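Local atomic coordinates of insecticidal Delta-Endotoxin Cry8Ea1 (Bacillus Thuringiensis, PDB entry 3EB7), a protein that kills insect larvae, probably by binding their gut surface and inserting part of its helical domain into the membrane to form pores, as three-domain Cry toxins do. Residues I50-V55 and L133-Q138; T449-V454 and I583-V588; R502-S507 and Y579-E584. One frame throughout, in Å; residues are numbered along the deposited sequence.

Contact 1 (I50-V55 and L133-Q138); sequences IFMEQV and LSVYAQ
Phe51 and Gln138 meet because each CG is anti to its own carbonyl carbon (chi1 -73° and -63°), which carries Gln138 CG over the phenyl face; the bend at chi2 then directs the amide beyond it. That carbon sits 4.0 Å from the centroid of the Phe51 ring and 25° off the ring normal, a CH-pi contact displaced toward the CZ rim. Beside it, Val135 CG2 is a methyl wedge between two neighbours on helix 47-59, 3.7 Å from Phe51 CB and 3.7 Å from Met52 CG. Ser134 OG lies 3.3 Å from Val55 CG2. Phe51 O is also near, at 3.0 Å from Ser134 OG, but the angle is too poor for a hydrogen bond. The helix axes approach to 8.3 Å and run roughly antiparallel, consistent with the small Ser134 side chain at the interface. Helix 2-20 packs on Phe51 and Gln138, helix 65-93 on Met52 and Val135, and helix 198-220 on Val55 and Leu133, as expected for the bundle in which helix 133-153 corresponds to the central helix of Cry toxins. Where Phe51, Met52, Val135 and Gln138 meet, the apolar and CH-pi contacts imply cohesion by shape and dispersion.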
loop_
_atom_site.group_PDB
_atom_site.type_symbol
_atom_site.label_atom_id
_atom_site.label_comp_id
_atom_site.label_asym_id
_atom_site.label_seq_id
_atom_site.Cartn_x
_atom_site.Cartn_y
_atom_site.Cartn_z
ATOM N N ILE A 50 -18.954 10.352 -0.242
ATOM C CA ILE A 50 -17.571 10.785 0.008
ATOM C C ILE A 50 -16.490 10.150 -0.915
ATOM O O ILE A 50 -15.563 10.849 -1.348
ATOM C CB ILE A 50 -17.250 10.633 1.523
ATOM C CG1 ILE A 50 -18.187 11.557 2.319
ATOM C CG2 ILE A 50 -15.748 10.925 1.846
ATOM C CD1 ILE A 50 -18.217 11.281 3.814
ATOM N N PHE A 51 -16.602 8.858 -1.203
ATOM C CA PHE A 51 -15.747 8.163 -2.178
ATOM C C PHE A 51 -15.876 8.735 -3.598
ATOM O O PHE A 51 -14.883 8.833 -4.345
ATOM C CB PHE A 51 -16.025 6.632 -2.187
ATOM C CG PHE A 51 -15.501 5.904 -0.967
ATOM C CD1 PHE A 51 -16.357 5.197 -0.137
ATOM C CD2 PHE A 51 -14.130 5.907 -0.663
ATOM C CE1 PHE A 51 -15.873 4.516 1.006
ATOM C CE2 PHE A 51 -13.623 5.219 0.464
ATOM C CZ PHE A 51 -14.500 4.540 1.299
ATOM N N MET A 52 -17.094 9.122 -3.965
ATOM C CA MET A 52 -17.333 9.708 -5.275
ATOM C C MET A 52 -16.742 11.110 -5.350
ATOM O O MET A 52 -16.031 11.456 -6.311
ATOM C CB MET A 52 -18.826 9.759 -5.578
ATOM C CG MET A 52 -19.477 8.422 -5.681
ATOM S SD MET A 52 -21.224 8.625 -6.201
ATOM C CE MET A 52 -21.808 6.929 -6.003
ATOM N N GLU A 53 -17.023 11.913 -4.334
ATOM C CA GLU A 53 -16.474 13.263 -4.247
ATOM C C GLU A 53 -14.944 13.281 -4.299
ATOM O O GLU A 53 -14.332 14.148 -4.949
ATOM C CB GLU A 53 -16.992 13.978 -2.994
ATOM C CG GLU A 53 -18.514 14.179 -2.998
ATOM C CD GLU A 53 -19.036 14.943 -1.760
ATOM O OE1 GLU A 53 -18.245 15.354 -0.885
ATOM O OE2 GLU A 53 -20.264 15.138 -1.644
ATOM N N GLN A 54 -14.328 12.332 -3.613
ATOM C CA GLN A 54 -12.871 12.170 -3.668
ATOM C C GLN A 54 -12.330 12.091 -5.106
ATOM O O GLN A 54 -11.531 12.901 -5.522
ATOM C CB GLN A 54 -12.450 10.909 -2.886
ATOM C CG GLN A 54 -10.982 10.640 -2.981
ATOM C CD GLN A 54 -10.603 9.227 -2.559
ATOM O OE1 GLN A 54 -9.477 9.001 -2.106
ATOM N NE2 GLN A 54 -11.530 8.281 -2.695
ATOM N N VAL A 55 -12.773 11.097 -5.864
ATOM C CA VAL A 55 -12.161 10.844 -7.162
ATOM C C VAL A 55 -12.600 11.934 -8.151
ATOM O O VAL A 55 -11.825 12.330 -8.984
ATOM C CB VAL A 55 -12.400 9.380 -7.613
ATOM C CG1 VAL A 55 -11.577 9.020 -8.873
ATOM C CG2 VAL A 55 -11.993 8.424 -6.457
ATOM N N LEU A 133 -14.276 4.615 -9.148
ATOM C CA LEU A 133 -13.300 3.546 -8.824
ATOM C C LEU A 133 -13.152 3.256 -7.337
ATOM O O LEU A 133 -13.129 2.085 -6.944
ATOM C CB LEU A 133 -11.929 3.892 -9.368
ATOM C CG LEU A 133 -11.061 2.855 -10.086
ATOM C CD1 LEU A 133 -9.606 3.054 -9.697
ATOM C CD2 LEU A 133 -11.513 1.405 -9.952
ATOM N N SER A 134 -13.038 4.295 -6.498
ATOM C CA SER A 134 -12.970 4.015 -5.043
ATOM C C SER A 134 -14.275 3.382 -4.465
ATOM O O SER A 134 -14.194 2.456 -3.663
ATOM C CB SER A 134 -12.384 5.171 -4.199
ATOM O OG SER A 134 -13.172 6.345 -4.238
ATOM N N VAL A 135 -15.460 3.815 -4.936
ATOM C CA VAL A 135 -16.707 3.086 -4.649
ATOM C C VAL A 135 -16.569 1.621 -5.106
ATOM O O VAL A 135 -16.803 0.669 -4.344
ATOM C CB VAL A 135 -17.958 3.765 -5.351
ATOM C CG1 VAL A 135 -19.194 2.837 -5.348
ATOM C CG2 VAL A 135 -18.304 5.108 -4.695
ATOM N N TYR A 136 -16.185 1.439 -6.366
ATOM C CA TYR A 136 -16.060 0.096 -6.928
ATOM C C TYR A 136 -15.138 -0.801 -6.099
ATOM O O TYR A 136 -15.525 -1.911 -5.750
ATOM C CB TYR A 136 -15.566 0.199 -8.361
ATOM C CG TYR A 136 -15.409 -1.138 -9.044
ATOM C CD1 TYR A 136 -16.372 -1.596 -9.949
ATOM C CD2 TYR A 136 -14.283 -1.952 -8.787
ATOM C CE1 TYR A 136 -16.215 -2.812 -10.587
ATOM C CE2 TYR A 136 -14.127 -3.187 -9.406
ATOM C CZ TYR A 136 -15.078 -3.601 -10.324
ATOM O OH TYR A 136 -14.923 -4.822 -10.968
ATOM N N ALA A 137 -13.947 -0.317 -5.766
ATOM C CA ALA A 137 -12.985 -1.056 -4.901
ATOM C C ALA A 137 -13.530 -1.465 -3.515
ATOM O O ALA A 137 -13.336 -2.612 -3.052
ATOM C CB ALA A 137 -11.627 -0.270 -4.761
ATOM N N GLN A 138 -14.224 -0.547 -2.860
ATOM C CA GLN A 138 -14.796 -0.838 -1.569
ATOM C C GLN A 138 -15.983 -1.796 -1.662
ATOM O O GLN A 138 -16.135 -2.687 -0.798
ATOM C CB GLN A 138 -15.147 0.467 -0.825
ATOM C CG GLN A 138 -13.936 1.367 -0.513
ATOM C CD GLN A 138 -12.846 0.661 0.327
ATOM O OE1 GLN A 138 -11.639 0.841 0.095
ATOM N NE2 GLN A 138 -13.269 -0.148 1.279
#

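Contact 2 (T449-V454 and I583-V588); sequences TQIPVV and IELIPV
An antiparallel beta ladder joins strands 448-452 and 578-588 in the C-terminal domain, with Thr449 paired to Leu585, Gln450 to Glu584 and Ile451 to Ile583. The outer two are hydrogen-bonded pairs, each closed by a reciprocal couple: Thr449 N to Leu585 O at 2.9 Å and its return bond, then Ile451 N to Ile583 O at 2.8 Å and its return. Between them Gln450 and Glu584 form the non-hydrogen-bonded pair, where Glu584 CA lies 3.1 Å from Thr449 O in a CA-H...O contact. Their extended side chains run side by side on one face, with amide and carboxylate planes only 7° apart. Gln450 NE2 is 3.2 Å from Glu584 OE2, yet the angle is poor, and that oxygen is instead bonded by Tyr230 OH and Arg582 NE. The face carrying Ile451, Ile583 and Leu585 is largely apolar, with Thr449 at one end. Past the ladder, the Val453 and Ile583 side chains cross at about a right angle, Val453 CG1 being 4.0 Å from Ile583 CD1. This apolar face packs on Ile487 of strand 482-491 in a second sheet, as is typical of the beta-sandwich of Cry domain III, a jelly-roll related to galactose-binding domains.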
loop_
_atom_site.group_PDB
_atom_site.type_symbol
_atom_site.label_atom_id
_atom_site.label_comp_id
_atom_site.label_asym_id
_atom_site.label_seq_id
_atom_site.Cartn_x
_atom_site.Cartn_y
_atom_site.Cartn_z
ATOM N N THR A 449 3.482 -16.676 6.692
ATOM C CA THR A 449 4.244 -15.425 6.590
ATOM C C THR A 449 4.451 -15.061 5.131
ATOM O O THR A 449 4.957 -15.863 4.361
ATOM C CB THR A 449 5.609 -15.528 7.330
ATOM O OG1 THR A 449 5.400 -16.160 8.612
ATOM C CG2 THR A 449 6.165 -14.183 7.573
ATOM N N GLN A 450 4.037 -13.858 4.731
ATOM C CA GLN A 450 4.340 -13.374 3.369
ATOM C C GLN A 450 5.548 -12.465 3.396
ATOM O O GLN A 450 5.602 -11.538 4.207
ATOM C CB GLN A 450 3.148 -12.636 2.751
ATOM C CG GLN A 450 1.961 -13.553 2.478
ATOM C CD GLN A 450 0.776 -12.805 1.904
ATOM O OE1 GLN A 450 0.854 -11.610 1.629
ATOM N NE2 GLN A 450 -0.317 -13.502 1.705
ATOM N N ILE A 451 6.522 -12.751 2.526
ATOM C CA ILE A 451 7.770 -12.021 2.478
ATOM C C ILE A 451 8.032 -11.680 1.035
ATOM O O ILE A 451 8.529 -12.526 0.282
ATOM C CB ILE A 451 8.997 -12.846 2.968
ATOM C CG1 ILE A 451 8.664 -13.652 4.243
ATOM C CG2 ILE A 451 10.262 -11.925 3.073
ATOM C CD1 ILE A 451 8.910 -12.915 5.567
ATOM N N PRO A 452 7.707 -10.435 0.649
ATOM C CA PRO A 452 8.031 -9.897 -0.663
ATOM C C PRO A 452 9.535 -9.955 -0.860
ATOM O O PRO A 452 10.269 -9.550 0.035
ATOM C CB PRO A 452 7.576 -8.444 -0.536
ATOM C CG PRO A 452 6.479 -8.495 0.469
ATOM C CD PRO A 452 6.989 -9.444 1.483
ATOM N N VAL A 453 10.012 -10.434 -2.004
ATOM C CA VAL A 453 11.468 -10.596 -2.181
ATOM C C VAL A 453 12.235 -9.262 -2.288
ATOM O O VAL A 453 13.471 -9.220 -2.148
ATOM C CB VAL A 453 11.827 -11.550 -3.353
ATOM C CG1 VAL A 453 11.355 -12.977 -3.046
ATOM C CG2 VAL A 453 11.225 -11.009 -4.700
ATOM N N VAL A 454 11.489 -8.180 -2.493
ATOM C CA VAL A 454 12.040 -6.826 -2.517
ATOM C C VAL A 454 12.573 -6.428 -1.112
ATOM O O VAL A 454 13.325 -5.466 -0.976
ATOM C CB VAL A 454 11.033 -5.818 -3.170
ATOM C CG1 VAL A 454 9.819 -5.498 -2.252
ATOM C CG2 VAL A 454 11.740 -4.560 -3.658
ATOM N N ILE A 583 7.643 -14.791 -1.179
ATOM C CA ILE A 583 7.694 -16.139 -0.633
ATOM C C ILE A 583 6.672 -16.184 0.477
ATOM O O ILE A 583 6.542 -15.229 1.240
ATOM C CB ILE A 583 9.038 -16.419 0.016
ATOM C CG1 ILE A 583 10.176 -16.355 -0.994
ATOM C CG2 ILE A 583 9.023 -17.765 0.754
ATOM C CD1 ILE A 583 11.524 -15.956 -0.310
ATOM N N GLU A 584 5.934 -17.283 0.567
ATOM C CA GLU A 584 5.066 -17.518 1.721
ATOM C C GLU A 584 5.599 -18.757 2.404
ATOM O O GLU A 584 5.908 -19.763 1.752
ATOM C CB GLU A 584 3.590 -17.662 1.339
ATOM C CG GLU A 584 3.107 -16.540 0.396
ATOM C CD GLU A 584 1.643 -16.667 0.006
ATOM O OE1 GLU A 584 1.113 -17.786 -0.008
ATOM O OE2 GLU A 584 1.003 -15.642 -0.293
ATOM N N LEU A 585 5.738 -18.626 3.724
ATOM C CA LEU A 585 6.205 -19.658 4.614
ATOM C C LEU A 585 5.003 -20.185 5.367
ATOM O O LEU A 585 4.249 -19.421 5.980
ATOM C CB LEU A 585 7.241 -19.091 5.584
ATOM C CG LEU A 585 8.604 -18.872 4.921
ATOM C CD1 LEU A 585 9.423 -17.801 5.648
ATOM C CD2 LEU A 585 9.357 -20.206 4.864
ATOM N N ILE A 586 4.847 -21.505 5.311
ATOM C CA ILE A 586 3.664 -22.194 5.803
ATOM C C ILE A 586 4.161 -23.210 6.822
ATOM O O ILE A 586 4.896 -24.137 6.454
ATOM C CB ILE A 586 2.908 -22.898 4.609
ATOM C CG1 ILE A 586 2.539 -21.870 3.528
ATOM C CG2 ILE A 586 1.665 -23.726 5.078
ATOM C CD1 ILE A 586 2.568 -22.398 2.126
ATOM N N PRO A 587 3.751 -23.061 8.097
ATOM C CA PRO A 587 4.146 -24.061 9.113
ATOM C C PRO A 587 3.531 -25.466 8.826
ATOM O O PRO A 587 2.340 -25.596 8.546
ATOM C CB PRO A 587 3.608 -23.465 10.431
ATOM C CG PRO A 587 3.246 -22.074 10.105
ATOM C CD PRO A 587 2.872 -22.035 8.678
ATOM N N VAL A 588 4.366 -26.488 8.877
ATOM C CA VAL A 588 3.961 -27.856 8.603
ATOM C C VAL A 588 3.981 -28.548 9.962
ATOM O O VAL A 588 4.969 -28.477 10.684
ATOM C CB VAL A 588 4.952 -28.511 7.599
ATOM C CG1 VAL A 588 4.692 -30.008 7.421
ATOM C CG2 VAL A 588 4.878 -27.798 6.282
#

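Contact 3 (R502-S507 and Y579-E584); sequences RIRYCS and YIDRIE
Strands 498-507 and 578-588 run antiparallel (164° between segment directions, axes 4.8 Å apart), and backbone pairing passes from Arg502 with Glu584 to Cys506 with Tyr579. The register slips at a beta bulge: Arg504 faces two residues, its N bonding to Arg582 O while Asp581 N returns to Arg504 O at 2.9 Å. The unusual psi of Asp581, -66°, is what turns its side chain to the side of the sheet where Arg504 and Arg582 lie.

There a salt-bridge network spreads. Arg502 CG lies between its backbone N and carbonyl carbon (chi1 48°), and the chain then extends to bring its guanidinium side-on to Glu584: NE at 2.7 Å and NH2 at 2.8 Å both reach OE1, which lies close to the guanidinium plane, although the carboxylate itself is strongly twisted from it. Glu584 OE2 takes Arg582 NE at 3.1 Å, and also Tyr230 OH. Arg504 NH1 reaches Asp581 OD1 at 3.2 Å from above the carboxylate plane, a bent bond, while lying over one face of the Arg582 guanidinium, 3.2 Å from Arg582 NH1. Asp581 OD1 is near both arginines, meeting Arg582 NH2 by charge alone, which probably eases this close approach. Arg502 additionally makes cation-pi contacts with Phe546 and Tyr230 and bonds Thr229 O.

On the reverse face the contact is mainly apolar: Ile503 CG2 meets Ile580 CG2 at 3.7 Å, and Ile564 backs Ile580. An arginine-rich strand, alternating with apolar residues, is a hallmark of the Cry toxin domain III beta-sandwich.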
loop_
_atom_site.group_PDB
_atom_site.type_symbol
_atom_site.label_atom_id
_atom_site.label_comp_id
_atom_site.label_asym_id
_atom_site.label_seq_id
_atom_site.Cartn_x
_atom_site.Cartn_y
_atom_site.Cartn_z
ATOM N N ARG A 502 6.017 -21.618 -0.628
ATOM C CA ARG A 502 5.528 -21.426 -1.977
ATOM C C ARG A 502 5.854 -20.013 -2.410
ATOM O O ARG A 502 5.899 -19.098 -1.590
ATOM C CB ARG A 502 4.041 -21.753 -2.119
ATOM C CG ARG A 502 3.156 -21.134 -1.067
ATOM C CD ARG A 502 1.717 -21.289 -1.456
ATOM N NE ARG A 502 0.956 -20.362 -0.666
ATOM C CZ ARG A 502 -0.187 -20.631 -0.044
ATOM N NH1 ARG A 502 -0.752 -21.815 -0.184
ATOM N NH2 ARG A 502 -0.778 -19.681 0.680
ATOM N N ILE A 503 6.101 -19.853 -3.699
ATOM C CA ILE A 503 6.605 -18.616 -4.235
ATOM C C ILE A 503 5.617 -18.101 -5.255
ATOM O O ILE A 503 5.255 -18.819 -6.163
ATOM C CB ILE A 503 8.013 -18.809 -4.884
ATOM C CG1 ILE A 503 9.058 -19.221 -3.839
ATOM C CG2 ILE A 503 8.500 -17.530 -5.538
ATOM C CD1 ILE A 503 9.454 -20.625 -3.945
ATOM N N ARG A 504 5.172 -16.859 -5.098
ATOM C CA ARG A 504 4.270 -16.243 -6.068
ATOM C C ARG A 504 5.090 -15.648 -7.220
ATOM O O ARG A 504 6.026 -14.873 -6.999
ATOM C CB ARG A 504 3.388 -15.179 -5.393
ATOM C CG ARG A 504 2.193 -14.729 -6.236
ATOM C CD ARG A 504 1.110 -14.006 -5.356
ATOM N NE ARG A 504 -0.012 -13.545 -6.179
ATOM C CZ ARG A 504 -0.482 -12.300 -6.208
ATOM N NH1 ARG A 504 0.042 -11.353 -5.421
ATOM N NH2 ARG A 504 -1.493 -11.999 -7.022
ATOM N N TYR A 505 4.756 -16.038 -8.450
ATOM C CA TYR A 505 5.533 -15.607 -9.605
ATOM C C TYR A 505 4.686 -15.407 -10.851
ATOM O O TYR A 505 3.556 -15.805 -10.909
ATOM C CB TYR A 505 6.660 -16.597 -9.907
ATOM C CG TYR A 505 6.169 -17.858 -10.605
ATOM C CD1 TYR A 505 5.702 -18.939 -9.867
ATOM C CD2 TYR A 505 6.143 -17.947 -12.013
ATOM C CE1 TYR A 505 5.248 -20.101 -10.497
ATOM C CE2 TYR A 505 5.679 -19.092 -12.650
ATOM C CZ TYR A 505 5.243 -20.167 -11.884
ATOM O OH TYR A 505 4.779 -21.304 -12.494
ATOM N N CYS A 506 5.271 -14.771 -11.849
ATOM C CA CYS A 506 4.692 -14.704 -13.162
ATOM C C CYS A 506 5.872 -14.877 -14.139
ATOM O O CYS A 506 6.925 -14.222 -13.961
ATOM C CB CYS A 506 3.987 -13.360 -13.343
ATOM S SG CYS A 506 3.381 -13.061 -15.030
ATOM N N SER A 507 5.728 -15.753 -15.142
ATOM C CA SER A 507 6.758 -15.863 -16.208
ATOM C C SER A 507 6.181 -16.160 -17.575
ATOM O O SER A 507 5.105 -16.721 -17.676
ATOM C CB SER A 507 7.787 -16.928 -15.884
ATOM O OG SER A 507 7.159 -18.183 -15.755
ATOM N N TYR A 579 9.147 -12.926 -13.180
ATOM C CA TYR A 579 8.934 -12.008 -12.049
ATOM C C TYR A 579 8.710 -12.796 -10.784
ATOM O O TYR A 579 7.871 -13.703 -10.767
ATOM C CB TYR A 579 7.691 -11.166 -12.246
ATOM C CG TYR A 579 7.683 -10.345 -13.476
ATOM C CD1 TYR A 579 7.126 -10.846 -14.623
ATOM C CD2 TYR A 579 8.258 -9.064 -13.506
ATOM C CE1 TYR A 579 7.096 -10.132 -15.764
ATOM C CE2 TYR A 579 8.257 -8.322 -14.689
ATOM C CZ TYR A 579 7.652 -8.870 -15.813
ATOM O OH TYR A 579 7.556 -8.194 -17.033
ATOM N N ILE A 580 9.444 -12.473 -9.731
ATOM C CA ILE A 580 9.204 -13.085 -8.412
ATOM C C ILE A 580 8.599 -12.065 -7.429
ATOM O O ILE A 580 9.157 -11.006 -7.201
ATOM C CB ILE A 580 10.471 -13.751 -7.844
ATOM C CG1 ILE A 580 10.973 -14.815 -8.834
ATOM C CG2 ILE A 580 10.166 -14.376 -6.458
ATOM C CD1 ILE A 580 12.189 -15.548 -8.309
ATOM N N ASP A 581 7.425 -12.381 -6.912
ATOM C CA ASP A 581 6.665 -11.463 -6.056
ATOM C C ASP A 581 7.027 -11.664 -4.597
ATOM O O ASP A 581 7.609 -10.783 -3.975
ATOM C CB ASP A 581 5.149 -11.623 -6.264
ATOM C CG ASP A 581 4.295 -10.955 -5.139
ATOM O OD1 ASP A 581 3.203 -11.470 -4.858
ATOM O OD2 ASP A 581 4.684 -9.915 -4.531
ATOM N N ARG A 582 6.689 -12.822 -4.057
ATOM C CA ARG A 582 6.867 -13.052 -2.644
ATOM C C ARG A 582 7.075 -14.522 -2.340
ATOM O O ARG A 582 6.707 -15.393 -3.129
ATOM C CB ARG A 582 5.637 -12.544 -1.885
ATOM C CG ARG A 582 4.301 -13.205 -2.283
ATOM C CD ARG A 582 3.220 -12.675 -1.356
ATOM N NE ARG A 582 1.840 -13.013 -1.724
ATOM C CZ ARG A 582 0.948 -12.136 -2.188
ATOM N NH1 ARG A 582 -0.300 -12.512 -2.468
ATOM N NH2 ARG A 582 1.305 -10.880 -2.396
ATOM N N ILE A 583 7.643 -14.791 -1.179
ATOM C CA ILE A 583 7.694 -16.139 -0.633
ATOM C C ILE A 583 6.672 -16.184 0.477
ATOM O O ILE A 583 6.542 -15.229 1.240
ATOM C CB ILE A 583 9.038 -16.419 0.016
ATOM C CG1 ILE A 583 10.176 -16.355 -0.994
ATOM C CG2 ILE A 583 9.023 -17.765 0.754
ATOM C CD1 ILE A 583 11.524 -15.956 -0.310
ATOM N N GLU A 584 5.934 -17.283 0.567
ATOM C CA GLU A 584 5.066 -17.518 1.721
ATOM C C GLU A 584 5.599 -18.757 2.404
ATOM O O GLU A 584 5.908 -19.763 1.752
ATOM C CB GLU A 584 3.590 -17.662 1.339
ATOM C CG GLU A 584 3.107 -16.540 0.396
ATOM C CD GLU A 584 1.643 -16.667 0.006
ATOM O OE1 GLU A 584 1.113 -17.786 -0.008
ATOM O OE2 GLU A 584 1.003 -15.642 -0.293
#

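Contacts 2 and 3 lie in one sheet and share Ile583 and Glu584 on strand 578-588, which pairs with 448-452 along one edge and with 498-507 along the other; their centres are about 10 Å apart. The bulge of contact 3 is also tied to contact 2, since Val453 N approaches Asp581 O at 3.1 Å, a probable hydrogen bond. A second, separate touch between them is Ile586 CD1 packing on Arg502 CG at 3.5 Å. Contact 1 belongs to the N-terminal helical domain, with its centre about 32 Å from that of contact 2 and about 30 Å from that of contact 3. Nearest atoms remain about 17 Å and 16 Å away, so it touches neither.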